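Local coordinates for precorrin-6y methyltransferase/putative decarboxylase (Methanothermobacter thermautotrophicus, PDB 1L3I), which probably methylates C-15 of cobalt-precorrin-6B with S-adenosyl-L-methionine and removes the C-12 carboxylate, giving cobalt-precorrin-7 on the anaerobic route to adenosylcobalamin, at residues 7-16 against 42-50; 29-40 against 98-108. All blocks are in the same frame, centred on the assembly; numbering follows the deposited sequence.

Contact 1 of 2, residues 7-16 against 42-50; sequences FIKNPSVPGP and CGTGGVTLE. With SAH (S-adenosyl-L-homocysteine), chain G.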
loop_
_atom_site.group_PDB
_atom_site.type_symbol
_atom_site.label_atom_id
_atom_site.label_comp_id
_atom_site.label_asym_id
_atom_site.label_seq_id
_atom_site.Cartn_x
_atom_site.Cartn_y
_atom_site.Cartn_z
ATOM N N PHE A 7 7.592 -15.417 19.346
ATOM C CA PHE A 7 6.914 -16.657 18.977
ATOM C C PHE A 7 7.986 -17.554 18.354
ATOM O O PHE A 7 8.772 -17.099 17.521
ATOM C CB PHE A 7 5.845 -16.392 17.910
ATOM C CG PHE A 7 4.596 -15.773 18.442
ATOM C CD1 PHE A 7 4.478 -14.394 18.558
ATOM C CD2 PHE A 7 3.531 -16.574 18.843
ATOM C CE1 PHE A 7 3.317 -13.823 19.069
ATOM C CE2 PHE A 7 2.361 -16.008 19.357
ATOM C CZ PHE A 7 2.252 -14.631 19.473
ATOM N N ILE A 8 8.021 -18.827 18.724
ATOM C CA ILE A 8 9.013 -19.722 18.137
ATOM C C ILE A 8 8.406 -20.309 16.877
ATOM O O ILE A 8 7.270 -20.801 16.881
ATOM C CB ILE A 8 9.425 -20.871 19.092
ATOM C CG1 ILE A 8 10.023 -20.306 20.383
ATOM C CG2 ILE A 8 10.481 -21.736 18.426
ATOM C CD1 ILE A 8 11.439 -19.741 20.233
ATOM N N LYS A 9 9.138 -20.196 15.784
ATOM C CA LYS A 9 8.660 -20.714 14.515
ATOM C C LYS A 9 9.168 -22.114 14.189
ATOM O O LYS A 9 10.316 -22.444 14.467
ATOM C CB LYS A 9 9.063 -19.776 13.381
ATOM C CG LYS A 9 8.116 -18.627 13.146
ATOM C CD LYS A 9 8.394 -17.987 11.796
ATOM C CE LYS A 9 9.425 -16.896 11.920
ATOM N NZ LYS A 9 8.802 -15.749 12.579
ATOM N N ASN A 10 8.273 -22.934 13.649
ATOM C CA ASN A 10 8.598 -24.276 13.186
ATOM C C ASN A 10 8.658 -24.074 11.664
ATOM O O ASN A 10 7.808 -23.410 11.080
ATOM C CB ASN A 10 7.495 -25.258 13.572
ATOM C CG ASN A 10 7.669 -26.607 12.915
ATOM O OD1 ASN A 10 7.644 -26.716 11.705
ATOM N ND2 ASN A 10 7.837 -27.644 13.717
ATOM N N PRO A 11 9.654 -24.657 10.989
ATOM C CA PRO A 11 9.706 -24.433 9.536
ATOM C C PRO A 11 8.534 -24.891 8.644
ATOM O O PRO A 11 8.387 -24.412 7.526
ATOM C CB PRO A 11 11.056 -25.051 9.151
ATOM C CG PRO A 11 11.263 -26.115 10.194
ATOM C CD PRO A 11 10.788 -25.479 11.456
ATOM N N SER A 12 7.668 -25.761 9.150
ATOM C CA SER A 12 6.549 -26.258 8.362
ATOM C C SER A 12 5.201 -25.637 8.745
ATOM O O SER A 12 4.164 -26.034 8.218
ATOM C CB SER A 12 6.438 -27.779 8.531
ATOM O OG SER A 12 5.985 -28.127 9.839
ATOM N N VAL A 13 5.217 -24.719 9.708
ATOM C CA VAL A 13 3.998 -24.082 10.195
ATOM C C VAL A 13 4.072 -22.570 9.941
ATOM O O VAL A 13 5.008 -21.907 10.373
ATOM C CB VAL A 13 3.768 -24.369 11.717
ATOM C CG1 VAL A 13 2.509 -23.699 12.205
ATOM C CG2 VAL A 13 3.695 -25.867 11.979
ATOM N N PRO A 14 3.120 -22.028 9.150
ATOM C CA PRO A 14 3.132 -20.589 8.874
ATOM C C PRO A 14 2.742 -19.732 10.054
ATOM O O PRO A 14 2.064 -20.183 10.971
ATOM C CB PRO A 14 2.154 -20.467 7.707
ATOM C CG PRO A 14 1.265 -21.633 7.848
ATOM C CD PRO A 14 2.158 -22.731 8.284
ATOM N N GLY A 15 3.259 -18.517 10.072
ATOM C CA GLY A 15 2.922 -17.593 11.136
ATOM C C GLY A 15 4.134 -17.170 11.922
ATOM O O GLY A 15 5.245 -17.553 11.590
ATOM N N PRO A 16 3.969 -16.333 12.965
ATOM C CA PRO A 16 2.654 -15.853 13.413
ATOM C C PRO A 16 2.150 -14.775 12.465
ATOM O O PRO A 16 2.905 -14.223 11.683
ATOM C CB PRO A 16 2.984 -15.256 14.779
ATOM C CG PRO A 16 4.355 -14.676 14.557
ATOM C CD PRO A 16 5.052 -15.798 13.792
ATOM N N CYS A 42 -4.915 -22.631 13.802
ATOM C CA CYS A 42 -4.094 -21.851 14.720
ATOM C C CYS A 42 -2.632 -21.629 14.338
ATOM O O CYS A 42 -2.004 -20.716 14.868
ATOM C CB CYS A 42 -4.208 -22.375 16.153
ATOM S SG CYS A 42 -3.713 -24.062 16.429
ATOM N N GLY A 43 -2.110 -22.440 13.419
ATOM C CA GLY A 43 -0.732 -22.305 12.964
ATOM C C GLY A 43 0.301 -22.203 14.078
ATOM O O GLY A 43 0.398 -23.099 14.898
ATOM N N THR A 44 1.067 -21.110 14.076
ATOM C CA THR A 44 2.093 -20.835 15.082
ATOM C C THR A 44 1.484 -20.410 16.437
ATOM O O THR A 44 2.140 -20.493 17.476
ATOM C CB THR A 44 3.067 -19.760 14.561
ATOM O OG1 THR A 44 3.659 -20.211 13.344
ATOM C CG2 THR A 44 4.168 -19.466 15.552
ATOM N N GLY A 45 0.246 -19.926 16.419
ATOM C CA GLY A 45 -0.406 -19.527 17.650
ATOM C C GLY A 45 -0.596 -18.040 17.828
ATOM O O GLY A 45 -1.098 -17.607 18.860
ATOM N N GLY A 46 -0.260 -17.253 16.814
ATOM C CA GLY A 46 -0.408 -15.808 16.904
ATOM C C GLY A 46 -1.775 -15.302 17.365
ATOM O O GLY A 46 -1.870 -14.410 18.198
ATOM N N VAL A 47 -2.847 -15.860 16.817
ATOM C CA VAL A 47 -4.194 -15.433 17.191
ATOM C C VAL A 47 -4.644 -16.111 18.483
ATOM O O VAL A 47 -5.246 -15.477 19.340
ATOM C CB VAL A 47 -5.186 -15.694 16.032
ATOM C CG1 VAL A 47 -6.589 -15.345 16.435
ATOM C CG2 VAL A 47 -4.768 -14.881 14.803
ATOM N N THR A 48 -4.300 -17.388 18.621
ATOM C CA THR A 48 -4.650 -18.162 19.810
ATOM C C THR A 48 -4.113 -17.561 21.127
ATOM O O THR A 48 -4.845 -17.468 22.125
ATOM C CB THR A 48 -4.196 -19.627 19.671
ATOM O OG1 THR A 48 -4.994 -20.260 18.662
ATOM C CG2 THR A 48 -4.343 -20.380 20.987
ATOM N N LEU A 49 -2.847 -17.140 21.126
ATOM C CA LEU A 49 -2.245 -16.549 22.317
ATOM C C LEU A 49 -2.956 -15.273 22.754
ATOM O O LEU A 49 -3.228 -15.091 23.943
ATOM C CB LEU A 49 -0.756 -16.290 22.105
ATOM C CG LEU A 49 0.144 -17.410 22.628
ATOM C CD1 LEU A 49 0.140 -18.612 21.693
ATOM C CD2 LEU A 49 1.532 -16.892 22.790
ATOM N N GLU A 50 -3.286 -14.412 21.794
ATOM C CA GLU A 50 -3.982 -13.156 22.085
ATOM C C GLU A 50 -5.380 -13.400 22.639
ATOM O O GLU A 50 -5.805 -12.730 23.583
ATOM C CB GLU A 50 -4.062 -12.276 20.835
ATOM C CG GLU A 50 -2.708 -11.958 20.206
ATOM C CD GLU A 50 -1.741 -11.256 21.160
ATOM O OE1 GLU A 50 -2.183 -10.647 22.151
ATOM O OE2 GLU A 50 -0.525 -11.300 20.900
HETATM N N SAH G . -2.858 -17.248 12.380
HETATM C CA SAH G . -1.776 -18.164 12.758
HETATM C CB SAH G . -1.157 -18.860 11.516
HETATM C CG SAH G . -2.185 -19.714 10.723
HETATM S SD SAH G . -1.562 -20.592 9.283
HETATM C C SAH G . -0.715 -17.381 13.518
HETATM O O SAH G . -0.927 -16.170 13.702
HETATM O OXT SAH G . 0.294 -17.986 13.935
HETATM C "C5'" SAH G . -3.011 -21.449 8.717
HETATM C "C4'" SAH G . -3.228 -22.748 9.409
HETATM O "O4'" SAH G . -4.413 -23.289 8.796
HETATM C "C3'" SAH G . -2.077 -23.857 9.229
HETATM O "O3'" SAH G . -1.340 -24.290 10.418
HETATM C "C2'" SAH G . -2.892 -24.966 8.526
HETATM O "O2'" SAH G . -2.461 -26.326 8.694
HETATM C "C1'" SAH G . -4.289 -24.665 9.019
HETATM N N9 SAH G . -5.440 -25.190 8.296
HETATM C C8 SAH G . -5.779 -24.965 6.939
HETATM N N7 SAH G . -6.884 -25.571 6.624
HETATM C C5 SAH G . -7.301 -26.238 7.799
HETATM C C6 SAH G . -8.403 -27.054 8.110
HETATM N N6 SAH G . -9.342 -27.352 7.205
HETATM N N1 SAH G . -8.533 -27.553 9.371
HETATM C C2 SAH G . -7.594 -27.247 10.258
HETATM N N3 SAH G . -6.520 -26.496 10.090
HETATM C C4 SAH G . -6.420 -26.012 8.835
HETATM O O HOH W 1 5.875 -21.477 12.698
#
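Thr44, in the glycine-rich loop that binds S-adenosyl-L-methionine, is bonded to Pro14 across the contact and holds segment 7-16 against residues 42-50 with both branches of its side chain. Its hydroxyl OG1 donates to Pro14 O at 2.9 Å, arriving well above the carbonyl plane, 60° out of it, while Thr44 N adds a weak bond to the same oxygen. With OG1 anti to the carbonyl carbon (chi1 -58°), the methyl CG2 is left to rest on Ile8 O, 3.6 Å away. Packing is tight around this point: Val13 CG1 presses on Gly43 C at 3.3 Å, and the Phe7 ring reaches across to the first turn of helix 46-52, its CE2 lying 3.6 Å from Leu49 CD2. Pro16, which follows a cis peptide bond, sets its CB over one face of that ring, offset toward the rim. By contrast, Pro11 and Ser12, in the middle of the turn from Asn10 to Val13, stand off at the solvent side. There Asn10 OD1 closes an Asx turn by accepting from Ser12 N, and a water accepts from Asn10 N and donates to Thr44 OG1. On the ligand side, Gly46 N donates to the carboxylate atom OXT of S-adenosyl-L-homocysteine at 3.0 Å, and Pro14 CG touches its sulfur SD at 3.3 Å. Pro14, Gly15 and Pro16 thus line the pocket, fastened through the Thr44 bonds to the loop that grips the ligand's amino-acid end.

Contact 2 of 2, residues 29-40 against 98-108; sequences AEPGKNDVAVDV and IPDIDIAVVGG. With SAH (S-adenosyl-L-homocysteine), chain G.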
loop_
_atom_site.group_PDB
_atom_site.type_symbol
_atom_site.label_atom_id
_atom_site.label_comp_id
_atom_site.label_asym_id
_atom_site.label_seq_id
_atom_site.Cartn_x
_atom_site.Cartn_y
_atom_site.Cartn_z
ATOM N N ALA A 29 -12.676 -8.334 16.795
ATOM C CA ALA A 29 -13.231 -9.414 17.600
ATOM C C ALA A 29 -13.857 -8.922 18.915
ATOM O O ALA A 29 -14.833 -9.502 19.381
ATOM C CB ALA A 29 -12.159 -10.475 17.870
ATOM N N GLU A 30 -13.287 -7.867 19.505
ATOM C CA GLU A 30 -13.778 -7.315 20.768
ATOM C C GLU A 30 -13.898 -8.436 21.800
ATOM O O GLU A 30 -14.995 -8.750 22.276
ATOM C CB GLU A 30 -15.145 -6.663 20.571
ATOM C CG GLU A 30 -15.210 -5.697 19.409
ATOM C CD GLU A 30 -16.609 -5.160 19.199
ATOM O OE1 GLU A 30 -17.452 -5.902 18.632
ATOM O OE2 GLU A 30 -16.866 -4.004 19.619
ATOM N N PRO A 31 -12.765 -9.044 22.172
ATOM C CA PRO A 31 -12.730 -10.138 23.145
ATOM C C PRO A 31 -13.270 -9.771 24.526
ATOM O O PRO A 31 -12.867 -8.765 25.109
ATOM C CB PRO A 31 -11.241 -10.488 23.224
ATOM C CG PRO A 31 -10.696 -9.992 21.916
ATOM C CD PRO A 31 -11.405 -8.685 21.747
ATOM N N GLY A 32 -14.168 -10.610 25.038
ATOM C CA GLY A 32 -14.745 -10.398 26.352
ATOM C C GLY A 32 -14.374 -11.571 27.247
ATOM O O GLY A 32 -14.269 -12.702 26.772
ATOM N N LYS A 33 -14.223 -11.313 28.542
ATOM C CA LYS A 33 -13.854 -12.360 29.479
ATOM C C LYS A 33 -14.812 -13.535 29.600
ATOM O O LYS A 33 -14.457 -14.565 30.156
ATOM C CB LYS A 33 -13.582 -11.754 30.847
ATOM C CG LYS A 33 -12.253 -10.995 30.919
ATOM C CD LYS A 33 -12.022 -10.496 32.339
ATOM C CE LYS A 33 -10.609 -9.937 32.537
ATOM N NZ LYS A 33 -10.294 -9.874 34.000
ATOM N N ASN A 34 -16.025 -13.393 29.085
ATOM C CA ASN A 34 -17.010 -14.475 29.144
ATOM C C ASN A 34 -17.269 -15.048 27.760
ATOM O O ASN A 34 -18.254 -15.757 27.549
ATOM C CB ASN A 34 -18.344 -13.981 29.720
ATOM C CG ASN A 34 -18.211 -13.470 31.142
ATOM O OD1 ASN A 34 -17.264 -13.818 31.864
ATOM N ND2 ASN A 34 -19.152 -12.615 31.548
ATOM N N ASP A 35 -16.390 -14.720 26.817
ATOM C CA ASP A 35 -16.532 -15.194 25.451
ATOM C C ASP A 35 -15.865 -16.529 25.230
ATOM O O ASP A 35 -14.853 -16.849 25.860
ATOM C CB ASP A 35 -15.952 -14.180 24.463
ATOM C CG ASP A 35 -16.868 -12.997 24.225
ATOM O OD1 ASP A 35 -18.089 -13.149 24.442
ATOM O OD2 ASP A 35 -16.374 -11.918 23.804
ATOM N N VAL A 36 -16.445 -17.295 24.319
ATOM C CA VAL A 36 -15.932 -18.602 23.936
ATOM C C VAL A 36 -15.485 -18.382 22.493
ATOM O O VAL A 36 -16.286 -17.972 21.655
ATOM C CB VAL A 36 -17.032 -19.691 23.977
ATOM C CG1 VAL A 36 -16.480 -21.023 23.474
ATOM C CG2 VAL A 36 -17.574 -19.837 25.382
ATOM N N ALA A 37 -14.212 -18.607 22.205
ATOM C CA ALA A 37 -13.717 -18.377 20.869
ATOM C C ALA A 37 -13.135 -19.615 20.240
ATOM O O ALA A 37 -12.740 -20.545 20.934
ATOM C CB ALA A 37 -12.666 -17.277 20.908
ATOM N N VAL A 38 -13.104 -19.631 18.911
ATOM C CA VAL A 38 -12.501 -20.738 18.171
ATOM C C VAL A 38 -11.543 -20.140 17.148
ATOM O O VAL A 38 -11.867 -19.152 16.488
ATOM C CB VAL A 38 -13.546 -21.660 17.466
ATOM C CG1 VAL A 38 -14.327 -20.902 16.424
ATOM C CG2 VAL A 38 -12.849 -22.840 16.822
ATOM N N ASP A 39 -10.330 -20.680 17.099
ATOM C CA ASP A 39 -9.323 -20.236 16.151
ATOM C C ASP A 39 -9.108 -21.384 15.180
ATOM O O ASP A 39 -8.448 -22.372 15.503
ATOM C CB ASP A 39 -8.020 -19.872 16.877
ATOM C CG ASP A 39 -6.939 -19.344 15.935
ATOM O OD1 ASP A 39 -7.256 -18.915 14.813
ATOM O OD2 ASP A 39 -5.761 -19.362 16.311
ATOM N N VAL A 40 -9.736 -21.288 14.009
ATOM C CA VAL A 40 -9.626 -22.311 12.981
ATOM C C VAL A 40 -8.308 -22.137 12.233
ATOM O O VAL A 40 -8.117 -21.138 11.517
ATOM C CB VAL A 40 -10.819 -22.238 12.001
ATOM C CG1 VAL A 40 -10.712 -23.304 10.936
ATOM C CG2 VAL A 40 -12.130 -22.374 12.755
ATOM N N ILE A 98 -17.247 -28.848 19.423
ATOM C CA ILE A 98 -17.174 -27.759 20.386
ATOM C C ILE A 98 -18.537 -27.107 20.655
ATOM O O ILE A 98 -19.497 -27.329 19.928
ATOM C CB ILE A 98 -16.133 -26.686 19.930
ATOM C CG1 ILE A 98 -16.646 -25.881 18.742
ATOM C CG2 ILE A 98 -14.843 -27.359 19.525
ATOM C CD1 ILE A 98 -15.764 -24.691 18.386
ATOM N N PRO A 99 -18.661 -26.392 21.782
ATOM C CA PRO A 99 -19.935 -25.736 22.087
ATOM C C PRO A 99 -20.129 -24.509 21.206
ATOM O O PRO A 99 -19.329 -24.253 20.301
ATOM C CB PRO A 99 -19.780 -25.360 23.561
ATOM C CG PRO A 99 -18.318 -25.218 23.744
ATOM C CD PRO A 99 -17.772 -26.378 22.954
ATOM N N ASP A 100 -21.184 -23.743 21.462
ATOM C CA ASP A 100 -21.421 -22.540 20.670
ATOM C C ASP A 100 -20.348 -21.493 20.948
ATOM O O ASP A 100 -19.799 -21.430 22.055
ATOM C CB ASP A 100 -22.827 -21.978 20.926
ATOM C CG ASP A 100 -23.925 -22.824 20.290
ATOM O OD1 ASP A 100 -23.640 -23.684 19.417
ATOM O OD2 ASP A 100 -25.099 -22.617 20.668
ATOM N N ILE A 101 -20.087 -20.653 19.953
ATOM C CA ILE A 101 -19.044 -19.639 20.052
ATOM C C ILE A 101 -19.503 -18.197 19.911
ATOM O O ILE A 101 -20.468 -17.894 19.219
ATOM C CB ILE A 101 -17.967 -19.883 18.966
ATOM C CG1 ILE A 101 -18.657 -19.919 17.591
ATOM C CG2 ILE A 101 -17.204 -21.185 19.251
ATOM C CD1 ILE A 101 -17.749 -20.107 16.439
ATOM N N ASP A 102 -18.757 -17.306 20.540
ATOM C CA ASP A 102 -19.030 -15.882 20.493
ATOM C C ASP A 102 -18.121 -15.257 19.442
ATOM O O ASP A 102 -18.493 -14.274 18.799
ATOM C CB ASP A 102 -18.742 -15.254 21.846
ATOM C CG ASP A 102 -19.649 -15.788 22.934
ATOM O OD1 ASP A 102 -20.866 -15.498 22.872
ATOM O OD2 ASP A 102 -19.163 -16.513 23.833
ATOM N N ILE A 103 -16.929 -15.834 19.289
ATOM C CA ILE A 103 -15.939 -15.349 18.345
ATOM C C ILE A 103 -15.361 -16.504 17.531
ATOM O O ILE A 103 -15.019 -17.556 18.072
ATOM C CB ILE A 103 -14.771 -14.648 19.079
ATOM C CG1 ILE A 103 -15.276 -13.453 19.882
ATOM C CG2 ILE A 103 -13.695 -14.211 18.100
ATOM C CD1 ILE A 103 -14.262 -12.942 20.879
ATOM N N ALA A 104 -15.243 -16.298 16.229
ATOM C CA ALA A 104 -14.668 -17.288 15.336
ATOM C C ALA A 104 -13.679 -16.596 14.390
ATOM O O ALA A 104 -14.047 -15.685 13.635
ATOM C CB ALA A 104 -15.756 -17.978 14.533
ATOM N N VAL A 105 -12.414 -16.997 14.479
ATOM C CA VAL A 105 -11.356 -16.471 13.615
ATOM C C VAL A 105 -10.890 -17.623 12.727
ATOM O O VAL A 105 -10.503 -18.701 13.220
ATOM C CB VAL A 105 -10.150 -15.938 14.414
ATOM C CG1 VAL A 105 -9.017 -15.492 13.449
ATOM C CG2 VAL A 105 -10.607 -14.794 15.328
ATOM N N VAL A 106 -10.990 -17.432 11.421
ATOM C CA VAL A 106 -10.561 -18.463 10.496
ATOM C C VAL A 106 -9.200 -18.058 9.952
ATOM O O VAL A 106 -9.113 -17.202 9.071
ATOM C CB VAL A 106 -11.568 -18.656 9.335
ATOM C CG1 VAL A 106 -11.166 -19.862 8.494
ATOM C CG2 VAL A 106 -12.965 -18.840 9.892
ATOM N N GLY A 107 -8.149 -18.658 10.506
ATOM C CA GLY A 107 -6.789 -18.359 10.084
ATOM C C GLY A 107 -6.294 -19.186 8.910
ATOM O O GLY A 107 -5.233 -18.887 8.356
ATOM N N GLY A 108 -7.050 -20.217 8.538
ATOM C CA GLY A 108 -6.713 -21.100 7.428
ATOM C C GLY A 108 -7.924 -21.968 7.109
ATOM O O GLY A 108 -8.624 -22.403 8.012
HETATM N N SAH G . -2.858 -17.248 12.380
HETATM C CA SAH G . -1.776 -18.164 12.758
HETATM C CB SAH G . -1.157 -18.860 11.516
HETATM C CG SAH G . -2.185 -19.714 10.723
HETATM S SD SAH G . -1.562 -20.592 9.283
HETATM C C SAH G . -0.715 -17.381 13.518
HETATM O O SAH G . -0.927 -16.170 13.702
HETATM O OXT SAH G . 0.294 -17.986 13.935
HETATM C "C5'" SAH G . -3.011 -21.449 8.717
HETATM C "C4'" SAH G . -3.228 -22.748 9.409
HETATM O "O4'" SAH G . -4.413 -23.289 8.796
HETATM C "C3'" SAH G . -2.077 -23.857 9.229
HETATM O "O3'" SAH G . -1.340 -24.290 10.418
HETATM C "C2'" SAH G . -2.892 -24.966 8.526
HETATM O "O2'" SAH G . -2.461 -26.326 8.694
HETATM C "C1'" SAH G . -4.289 -24.665 9.019
HETATM N N9 SAH G . -5.440 -25.190 8.296
HETATM C C8 SAH G . -5.779 -24.965 6.939
HETATM N N7 SAH G . -6.884 -25.571 6.624
HETATM C C5 SAH G . -7.301 -26.238 7.799
HETATM C C6 SAH G . -8.403 -27.054 8.110
HETATM N N6 SAH G . -9.342 -27.352 7.205
HETATM N N1 SAH G . -8.533 -27.553 9.371
HETATM C C2 SAH G . -7.594 -27.247 10.258
HETATM N N3 SAH G . -6.520 -26.496 10.090
HETATM C C4 SAH G . -6.420 -26.012 8.835
#
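Val36 O is gripped by two successive backbone amides, Asp102 N at 2.8 Å in the carbonyl plane and Ile103 N at a longer reach and tilted from it. This fork opens the pairing of the parallel strands 36-40 and 101-106, the central neighbours in the Rossmann-like sheet of class I methyltransferases. The axes of segments 36-40 and 103-106 approach to 4.7 Å, with their directions 9° apart. Asp102 also closes the start of the pairing with its side chain: OD2 uses its anti lone pair to accept from Val36 N at 2.9 Å. The carboxylate of Asp35 lies obliquely across that of Asp102, planes 38° apart, so two acidic groups share this end; Lys125 and Arg129 form long, weak ion pairs with Asp102 and Asp35 respectively and may ease their repulsion. Further along, Val38 N donates to Ile103 O, Val105 N to Val38 O and Val40 N to Val105 O, the alternation of parallel strands. On the face of Val38 and Ala104, Val38 holds CG1 between its backbone N and carbonyl carbon (chi1 63°), which brings this methyl to 3.5 Å from Ile101 CD1 and also onto Ala104 CB, while Val38 CG2 meets Ile98 CD1; Ile120 of helix 113-122 packs on Ile101 and Ala104. On the face of Ala37 and Ile103, Ile103 CB lies against Ala37 CB, Ile103 CG2 touches Ala29 CB, and Ile103 CD1 reaches Ala29 O. At the C-terminal edge Gly107 N donates to Val40 O at 2.7 Å, and Gly107 O comes within 3.4 Å of C5' of S-adenosyl-L-homocysteine.

How the contacts relate
Contacts 1 and 2 have centres about 17 Å apart, and their segments alternate along the chain: 7-16, 29-40, 42-50, 98-108. Strand 36-40 of contact 2 runs directly into the glycine-rich loop and helix 46-52 of contact 1, the strand-turn-helix unit by which Rossmann-like methyltransferases hold their cofactor. They meet where Thr48 OG1 lies 2.6 Å from Asp39 OD2, probably a hydrogen bond, and where Val47 CG1 packs on Val105 CG1. Both reach S-adenosyl-L-homocysteine, contact 1 along its amino-acid end, sulfur and ribose, contact 2 beside the ribose. The cofactor loop leaves the C-terminal edge of the central sheet, and segment 7-16 packs on that loop beside the ligand.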